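PDB 7JID: UDP-L-Rhamnose Synthase from Acanthamoeba polyphaga mimivirus, which makes UDP-L-rhamnose, a nucleotide sugar, probably by NADPH-dependent reduction of a keto-sugar intermediate on a Rossmann-type fold. Local coordinates for residues M164-T167 with R173-I176; I168-N171 with F175-K178; L195-P200 with R282-K287. All coordinates share one frame; numbering follows the deposited sequence. Where two conformers were deposited one is given.

How the interactions relate
Interactions 1 and 2 lie side by side, their centres about 5 Å apart. Both fold the loop that follows strand 157-162 back onto the start of helix 175-181, and they share F175 and I176. M164, P165, F175 and K178 belong to the UDP-rhamnose pocket, so these two contacts form part of its wall. Interaction 3 comes later in the chain, its centre about 10 Å from that of interaction 1 and about 11 Å from that of interaction 2. It is a loose, water-bridged approach of helices 195-207 and 277-287. Hydrogen bonds from L195 N to I166 O and from I168 N to the D196 carboxylate tie it to the other two, and V284 packs on I168 and I176.

Interaction 1. Residues M164-T167 with R173-I176; sequences MPIT and RSFI. With AWU ([[(2~{R},3~{S},4~{R},5~{R})-5-[2,4-bis(oxidanylidene)pyrimidin-1-yl]-3,4-bis(oxidanyl)oxolan-2-yl]methoxy-oxidanyl-phosphoryl] [(2~{R},3~{R},4~{R},5~{R},6~{S})-6-methyl-3,4,5-tris(oxidanyl)oxan-2-yl] hydrogen phosphate), chain C.
Part of the wall of the UDP-rhamnose pocket is formed by M164 and F175, with M164 spanning sugar and ring. M164 N donates to the rhamnose hydroxyl O3' of the ligand at 2.9 Å, while the M164 side chain runs beside F175 in the same direction. M164 CB lies 3.5 Å from F175 CD1, and M164 SD sits 4.7 Å from the ring centroid, 45° off the normal, an oblique Met-aromatic contact suited to a flexible, polarisable thioether. With chi1 at 178° the F175 ring swings out opposite the backbone N, and F175 CE1 reaches C4C of the ligand's ribose at 3.7 Å. The loop following the Rossmann-type strand 157-162 is tied here to the start of helix 175-181. S174 stands at the N-cap position; its small hydroxyl accepts the T167 backbone N-H almost straight (T167 N to S174 OG 3.2 Å, 174°) and donates to a water that in turn donates to T167 O. One residue on, F175 N donates to P165 O at 3.0 Å; another water donates to P165 O and to R173 O. The branched I166 packs CG1 on F175 CB and CG2 on I176 CD1, next to V284 of helix 277-287.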
# COMPACT_ATOMS: atom_id res chain seq x y z
N MET A 164 14.11 -15.60 4.94
CA MET A 164 14.15 -16.99 5.49
C MET A 164 14.98 -17.04 6.77
O MET A 164 15.94 -17.83 6.93
CB MET A 164 14.76 -17.93 4.45
CG MET A 164 13.93 -17.86 3.16
SD MET A 164 14.67 -18.74 1.81
CE MET A 164 13.30 -18.77 0.66
N PRO A 165 14.63 -16.19 7.77
CA PRO A 165 15.47 -16.11 8.96
C PRO A 165 15.59 -17.41 9.75
O PRO A 165 14.61 -18.17 9.86
CB PRO A 165 14.78 -15.06 9.84
CG PRO A 165 13.41 -14.90 9.27
CD PRO A 165 13.52 -15.24 7.78
N ILE A 166 16.81 -17.68 10.23
CA ILE A 166 17.21 -18.92 10.95
C ILE A 166 17.74 -18.55 12.34
O ILE A 166 18.43 -17.54 12.44
CB ILE A 166 18.28 -19.66 10.15
CG1 ILE A 166 17.74 -20.22 8.83
CG2 ILE A 166 18.96 -20.75 10.97
CD1 ILE A 166 18.82 -20.48 7.82
N THR A 167 17.34 -19.29 13.36
CA THR A 167 17.98 -19.23 14.69
C THR A 167 18.50 -20.61 15.07
O THR A 167 17.94 -21.62 14.59
CB THR A 167 17.01 -18.68 15.73
OG1 THR A 167 15.82 -19.48 15.71
CG2 THR A 167 16.72 -17.21 15.51
N ARG A 173 8.75 -20.08 13.86
CA ARG A 173 9.07 -19.04 12.85
C ARG A 173 10.40 -19.33 12.12
O ARG A 173 10.60 -18.77 11.01
CB ARG A 173 9.12 -17.66 13.52
CG ARG A 173 7.82 -17.16 14.14
CD ARG A 173 6.82 -16.54 13.17
NE ARG A 173 6.02 -17.56 12.48
CZ ARG A 173 5.05 -18.29 13.03
NH1 ARG A 173 4.74 -18.13 14.31
NH2 ARG A 173 4.38 -19.17 12.31
N SER A 174 11.31 -20.10 12.73
CA SER A 174 12.68 -20.34 12.22
C SER A 174 12.65 -21.25 10.98
O SER A 174 11.99 -22.29 10.98
CB SER A 174 13.58 -20.91 13.26
OG SER A 174 14.85 -21.21 12.71
N PHE A 175 13.33 -20.84 9.92
CA PHE A 175 13.29 -21.57 8.62
C PHE A 175 13.64 -23.05 8.83
O PHE A 175 13.00 -23.90 8.22
CB PHE A 175 14.24 -20.88 7.64
CG PHE A 175 14.35 -21.53 6.29
CD1 PHE A 175 13.52 -21.12 5.25
CD2 PHE A 175 15.33 -22.49 6.05
CE1 PHE A 175 13.68 -21.68 4.00
CE2 PHE A 175 15.45 -23.09 4.80
CZ PHE A 175 14.63 -22.67 3.79
N ILE A 176 14.68 -23.36 9.60
CA ILE A 176 15.14 -24.77 9.80
C ILE A 176 14.03 -25.53 10.53
O ILE A 176 13.68 -26.65 10.07
CB ILE A 176 16.48 -24.84 10.52
CG1 ILE A 176 17.59 -24.24 9.66
CG2 ILE A 176 16.78 -26.27 10.94
CD1 ILE A 176 18.99 -24.40 10.20
PA AWU C . 7.04 -20.97 4.50
O1A AWU C . 5.76 -21.02 3.75
O2A AWU C . 7.16 -21.78 5.78
O3A AWU C . 7.51 -19.53 5.09
PB AWU C . 7.08 -18.04 4.53
O1B AWU C . 7.26 -17.84 3.00
O2B AWU C . 5.73 -17.67 5.17
O3B AWU C . 8.27 -17.22 5.21
C5' AWU C . 8.57 -13.66 5.80
O5' AWU C . 8.41 -15.05 5.99
C4' AWU C . 10.00 -13.36 5.40
O4' AWU C . 10.18 -11.98 5.02
C3' AWU C . 10.36 -14.22 4.23
O3' AWU C . 11.75 -14.15 4.06
C2' AWU C . 10.05 -15.69 4.45
C1' AWU C . 8.70 -15.90 4.97
N1 AWU C . 8.38 -25.20 1.81
C2 AWU C . 8.60 -26.52 1.46
O2 AWU C . 9.73 -26.90 1.11
N3 AWU C . 7.58 -27.42 1.66
C4 AWU C . 6.33 -27.03 2.03
O4 AWU C . 5.44 -27.94 2.21
C5 AWU C . 6.12 -25.70 2.39
C6 AWU C . 7.12 -24.76 2.18
C1C AWU C . 9.46 -24.19 1.64
C2C AWU C . 9.09 -22.90 0.90
C3C AWU C . 10.08 -21.89 1.51
C4C AWU C . 10.22 -22.42 2.90
C5C AWU C . 9.53 -21.61 3.98
C6' AWU C . 8.19 -13.03 7.14
O2' AWU C . 10.90 -16.16 5.48
O2C AWU C . 9.32 -23.09 -0.48
O3C AWU C . 11.36 -22.00 0.91
O4C AWU C . 9.64 -23.71 2.95
O5C AWU C . 8.18 -21.40 3.52
O HOH W 1 11.92 -18.03 8.83
O HOH W 2 15.82 -23.41 13.72

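Interaction 2. Residues I168-N171 with F175-K178; sequences IEQN and FITK. With AWU ([[(2~{R},3~{S},4~{R},5~{R})-5-[2,4-bis(oxidanylidene)pyrimidin-1-yl]-3,4-bis(oxidanyl)oxolan-2-yl]methoxy-oxidanyl-phosphoryl] [(2~{R},3~{R},4~{R},5~{R},6~{S})-6-methyl-3,4,5-tris(oxidanyl)oxan-2-yl] hydrogen phosphate), chain C.
Q170 and N171 converge on T177 in the first turn of helix 175-181, where the loop after the Rossmann-type strand 157-162 doubles back beside the helix it leads into. Two hydrogen bonds engage one hydroxyl. T177 OG1 accepts the backbone N-H of N171 (N171 N to T177 OG1 3.0 Å, 161°) and donates to Q170 OE1; the modelled separation of that second pair is very short, so its exact length is doubtful. A threonine hydroxyl can accept a backbone N-H while also donating, consistent with both contacts. Q170 reaches it by folding: its chain bends at CG (chi2 -80°), bringing the amide back over T177, which it crosses at a slant.

The packing contacts are close. The backbone oxygen of N171 rests tightly against T177 CB at 3.0 Å, with T177 CG2 at 3.3 Å from the same N171 O. The N171 side chain leaves the backbone directed away from the helix, and N171 OD1 accepts the backbone N-H of R173, two residues on, in an Asx turn.

K178, the next residue after T177, hydrogen-bonds the ligand's diphosphate through its ammonium group; R257 is another partner of the ligand. A long, flexible, positively charged chain is apt for a diphosphate, and this one, bent at chi3 (-67°), reaches two of the ligand's oxygens: K178 NZ donates to the bridging O3A at 2.8 Å and to the alpha-phosphate O2A at 3.0 Å.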
# COMPACT_ATOMS: atom_id res chain seq x y z
N ILE A 168 19.53 -20.63 15.90
CA ILE A 168 20.07 -21.87 16.52
C ILE A 168 18.95 -22.49 17.35
O ILE A 168 18.65 -23.67 17.17
CB ILE A 168 21.32 -21.56 17.37
CG1 ILE A 168 22.46 -20.99 16.53
CG2 ILE A 168 21.71 -22.80 18.17
CD1 ILE A 168 23.47 -20.17 17.34
N GLU A 169 18.30 -21.68 18.17
CA GLU A 169 17.14 -22.16 18.96
C GLU A 169 16.01 -22.52 17.99
O GLU A 169 15.68 -21.69 17.18
CB GLU A 169 16.69 -21.09 19.95
CG GLU A 169 15.74 -21.64 21.01
CD GLU A 169 15.18 -20.63 21.99
OE1 GLU A 169 15.69 -19.50 22.05
OE2 GLU A 169 14.22 -20.97 22.68
N GLN A 170 15.36 -23.67 18.17
CA GLN A 170 14.20 -24.08 17.34
C GLN A 170 13.01 -23.16 17.68
O GLN A 170 12.86 -22.76 18.86
CB GLN A 170 13.89 -25.56 17.59
CG GLN A 170 14.92 -26.46 16.95
CD GLN A 170 14.58 -26.59 15.48
OE1 GLN A 170 14.86 -25.70 14.68
NE2 GLN A 170 13.86 -27.64 15.15
N ASN A 171 12.22 -22.77 16.68
CA ASN A 171 11.06 -21.87 16.87
C ASN A 171 10.13 -22.08 15.68
O ASN A 171 10.64 -22.31 14.59
CB ASN A 171 11.48 -20.40 17.00
CG ASN A 171 10.34 -19.46 17.36
OD1 ASN A 171 9.57 -19.05 16.49
ND2 ASN A 171 10.24 -19.10 18.63
N PHE A 175 13.33 -20.84 9.92
CA PHE A 175 13.29 -21.57 8.62
C PHE A 175 13.64 -23.05 8.83
O PHE A 175 13.00 -23.90 8.22
CB PHE A 175 14.24 -20.88 7.64
CG PHE A 175 14.35 -21.53 6.29
CD1 PHE A 175 13.52 -21.12 5.25
CD2 PHE A 175 15.33 -22.49 6.05
CE1 PHE A 175 13.68 -21.68 4.00
CE2 PHE A 175 15.45 -23.09 4.80
CZ PHE A 175 14.63 -22.67 3.79
N ILE A 176 14.68 -23.36 9.60
CA ILE A 176 15.14 -24.77 9.80
C ILE A 176 14.03 -25.53 10.53
O ILE A 176 13.68 -26.65 10.07
CB ILE A 176 16.48 -24.84 10.52
CG1 ILE A 176 17.59 -24.24 9.66
CG2 ILE A 176 16.78 -26.27 10.94
CD1 ILE A 176 18.99 -24.40 10.20
N THR A 177 13.46 -24.96 11.59
CA THR A 177 12.33 -25.64 12.30
C THR A 177 11.23 -25.96 11.28
O THR A 177 10.66 -27.10 11.28
CB THR A 177 11.77 -24.80 13.45
OG1 THR A 177 12.90 -24.36 14.20
CG2 THR A 177 10.80 -25.59 14.31
N LYS A 178 10.88 -24.98 10.47
CA LYS A 178 9.79 -25.16 9.49
C LYS A 178 10.16 -26.29 8.53
O LYS A 178 9.31 -27.20 8.38
CB LYS A 178 9.48 -23.82 8.79
CG LYS A 178 8.75 -22.88 9.74
CD LYS A 178 8.02 -21.74 9.12
CE LYS A 178 8.98 -20.79 8.48
NZ LYS A 178 8.24 -19.73 7.76
PA AWU C . 7.04 -20.97 4.50
O1A AWU C . 5.76 -21.02 3.75
O2A AWU C . 7.16 -21.78 5.78
O3A AWU C . 7.51 -19.53 5.09
PB AWU C . 7.08 -18.04 4.53
O1B AWU C . 7.26 -17.84 3.00
O2B AWU C . 5.73 -17.67 5.17
O3B AWU C . 8.27 -17.22 5.21
C5' AWU C . 8.57 -13.66 5.80
O5' AWU C . 8.41 -15.05 5.99
C4' AWU C . 10.00 -13.36 5.40
O4' AWU C . 10.18 -11.98 5.02
C3' AWU C . 10.36 -14.22 4.23
O3' AWU C . 11.75 -14.15 4.06
C2' AWU C . 10.05 -15.69 4.45
C1' AWU C . 8.70 -15.90 4.97
N1 AWU C . 8.38 -25.20 1.81
C2 AWU C . 8.60 -26.52 1.46
O2 AWU C . 9.73 -26.90 1.11
N3 AWU C . 7.58 -27.42 1.66
C4 AWU C . 6.33 -27.03 2.03
O4 AWU C . 5.44 -27.94 2.21
C5 AWU C . 6.12 -25.70 2.39
C6 AWU C . 7.12 -24.76 2.18
C1C AWU C . 9.46 -24.19 1.64
C2C AWU C . 9.09 -22.90 0.90
C3C AWU C . 10.08 -21.89 1.51
C4C AWU C . 10.22 -22.42 2.90
C5C AWU C . 9.53 -21.61 3.98
C6' AWU C . 8.19 -13.03 7.14
O2' AWU C . 10.90 -16.16 5.48
O2C AWU C . 9.32 -23.09 -0.48
O3C AWU C . 11.36 -22.00 0.91
O4C AWU C . 9.64 -23.71 2.95
O5C AWU C . 8.18 -21.40 3.52

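Interaction 3. Residues L195-P200 with R282-K287; sequences LDQMIP and REVVSK
Two helical segments, 195-200 and 282-287, approach each other without any direct hydrogen bond between them, and the first is kinked at P200, whose ring nitrogen has no hydrogen to offer the preceding turn. Q197 bridges most of the distance. Its chain is extended beyond CG, so the amide projects toward the other helix. Q197 NE2 lies 4.2 Å from E283 OE1, too far for a hydrogen bond, and alongside V284 CG2. The amide and carboxylate planes are turned 44° apart. A water forms a loose bridge, donating to E283 OE2 at 2.7 Å and weakly accepting from Q197 NE2. The firm polar bond of Q197 is from N218 ND2 to OE1, an acceptor that the glutamine amide supplies. E283 also forms a salt bridge one turn along its own helix: K287 NZ meets E283 OE2 at 2.9 Å on the anti side, 27° out of the carboxylate plane, which would probably favour the charged form. Compact, apolar V284 suits its buried place, packing on I194, I166 and I176. Around the contact, helix 195-207 packs L195 and I199 on helix 14-25, whereas helix 277-287 sets V285 against helix 224-234, and the backbone of L195 bonds to I166 in the loop after strand 157-162.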
# COMPACT_ATOMS: atom_id res chain seq x y z
N LEU A 195 19.98 -15.17 12.14
CA LEU A 195 19.71 -14.03 13.05
C LEU A 195 20.73 -14.02 14.18
O LEU A 195 21.10 -12.93 14.59
CB LEU A 195 18.27 -14.12 13.58
CG LEU A 195 17.18 -13.78 12.59
CD1 LEU A 195 15.82 -14.00 13.22
CD2 LEU A 195 17.31 -12.35 12.07
N ASP A 196 21.20 -15.18 14.65
CA ASP A 196 22.21 -15.19 15.74
C ASP A 196 23.45 -14.40 15.31
O ASP A 196 24.02 -13.69 16.11
CB ASP A 196 22.55 -16.61 16.17
CG ASP A 196 21.33 -17.39 16.56
OD1 ASP A 196 21.03 -17.46 17.78
OD2 ASP A 196 20.67 -17.95 15.67
N GLN A 197 23.83 -14.49 14.04
CA GLN A 197 25.02 -13.83 13.48
C GLN A 197 24.72 -12.39 13.10
O GLN A 197 25.64 -11.53 13.22
CB GLN A 197 25.52 -14.66 12.29
CG GLN A 197 26.11 -15.97 12.77
CD GLN A 197 26.32 -16.97 11.65
OE1 GLN A 197 26.33 -16.59 10.49
NE2 GLN A 197 26.49 -18.23 12.03
N MET A 198 23.52 -12.08 12.63
CA MET A 198 23.32 -10.79 11.95
C MET A 198 22.55 -9.80 12.85
O MET A 198 22.59 -8.63 12.54
CB MET A 198 22.69 -11.01 10.57
CG MET A 198 23.57 -11.91 9.72
SD MET A 198 23.14 -11.91 7.95
CE MET A 198 23.68 -10.25 7.52
N ILE A 199 21.93 -10.26 13.94
CA ILE A 199 21.25 -9.30 14.86
C ILE A 199 22.31 -8.34 15.41
O ILE A 199 22.09 -7.13 15.36
CB ILE A 199 20.39 -10.00 15.92
CG1 ILE A 199 19.05 -10.40 15.32
CG2 ILE A 199 20.18 -9.07 17.12
CD1 ILE A 199 18.19 -11.24 16.21
N PRO A 200 23.48 -8.82 15.88
CA PRO A 200 24.50 -7.89 16.36
C PRO A 200 24.92 -6.84 15.33
O PRO A 200 25.21 -5.72 15.70
CB PRO A 200 25.67 -8.82 16.69
CG PRO A 200 24.99 -10.11 17.09
CD PRO A 200 23.85 -10.22 16.09
N ARG A 282 26.55 -24.48 8.86
CA ARG A 282 27.34 -25.55 9.51
C ARG A 282 27.46 -25.24 11.00
O ARG A 282 27.22 -26.15 11.83
CB ARG A 282 28.75 -25.66 8.92
CG ARG A 282 29.60 -26.73 9.59
CD ARG A 282 30.87 -27.01 8.81
NE ARG A 282 30.60 -27.16 7.38
CZ ARG A 282 30.90 -26.28 6.43
NH1 ARG A 282 30.61 -26.56 5.18
NH2 ARG A 282 31.51 -25.15 6.73
N GLU A 283 27.79 -23.99 11.32
CA GLU A 283 27.95 -23.54 12.72
C GLU A 283 26.61 -23.74 13.43
O GLU A 283 26.60 -24.41 14.50
CB GLU A 283 28.53 -22.12 12.81
CG GLU A 283 28.56 -21.59 14.24
CD GLU A 283 29.25 -20.24 14.46
OE1 GLU A 283 30.01 -19.80 13.58
OE2 GLU A 283 29.01 -19.63 15.53
N VAL A 284 25.51 -23.22 12.88
CA VAL A 284 24.15 -23.30 13.49
C VAL A 284 23.79 -24.75 13.76
O VAL A 284 23.34 -25.06 14.89
CB VAL A 284 23.10 -22.60 12.60
CG1 VAL A 284 21.65 -22.94 12.94
CG2 VAL A 284 23.31 -21.10 12.67
N VAL A 285 23.87 -25.61 12.75
CA VAL A 285 23.46 -27.04 12.89
C VAL A 285 24.32 -27.71 13.96
O VAL A 285 23.75 -28.51 14.74
CB VAL A 285 23.53 -27.77 11.54
CG1 VAL A 285 23.34 -29.27 11.70
CG2 VAL A 285 22.49 -27.19 10.59
N SER A 286 25.62 -27.41 14.02
CA SER A 286 26.54 -28.05 15.00
C SER A 286 26.06 -27.78 16.44
O SER A 286 26.23 -28.68 17.30
CB SER A 286 27.97 -27.62 14.78
OG SER A 286 28.23 -26.31 15.27
N LYS A 287 25.40 -26.64 16.66
CA LYS A 287 25.01 -26.13 18.00
C LYS A 287 23.55 -26.47 18.33
O LYS A 287 23.15 -26.25 19.49
CB LYS A 287 25.22 -24.62 18.06
CG LYS A 287 26.67 -24.21 17.95
CD LYS A 287 26.88 -22.73 17.81
CE LYS A 287 28.34 -22.35 17.83
NZ LYS A 287 28.51 -20.90 18.09
O HOH W 3 26.30 -19.30 15.26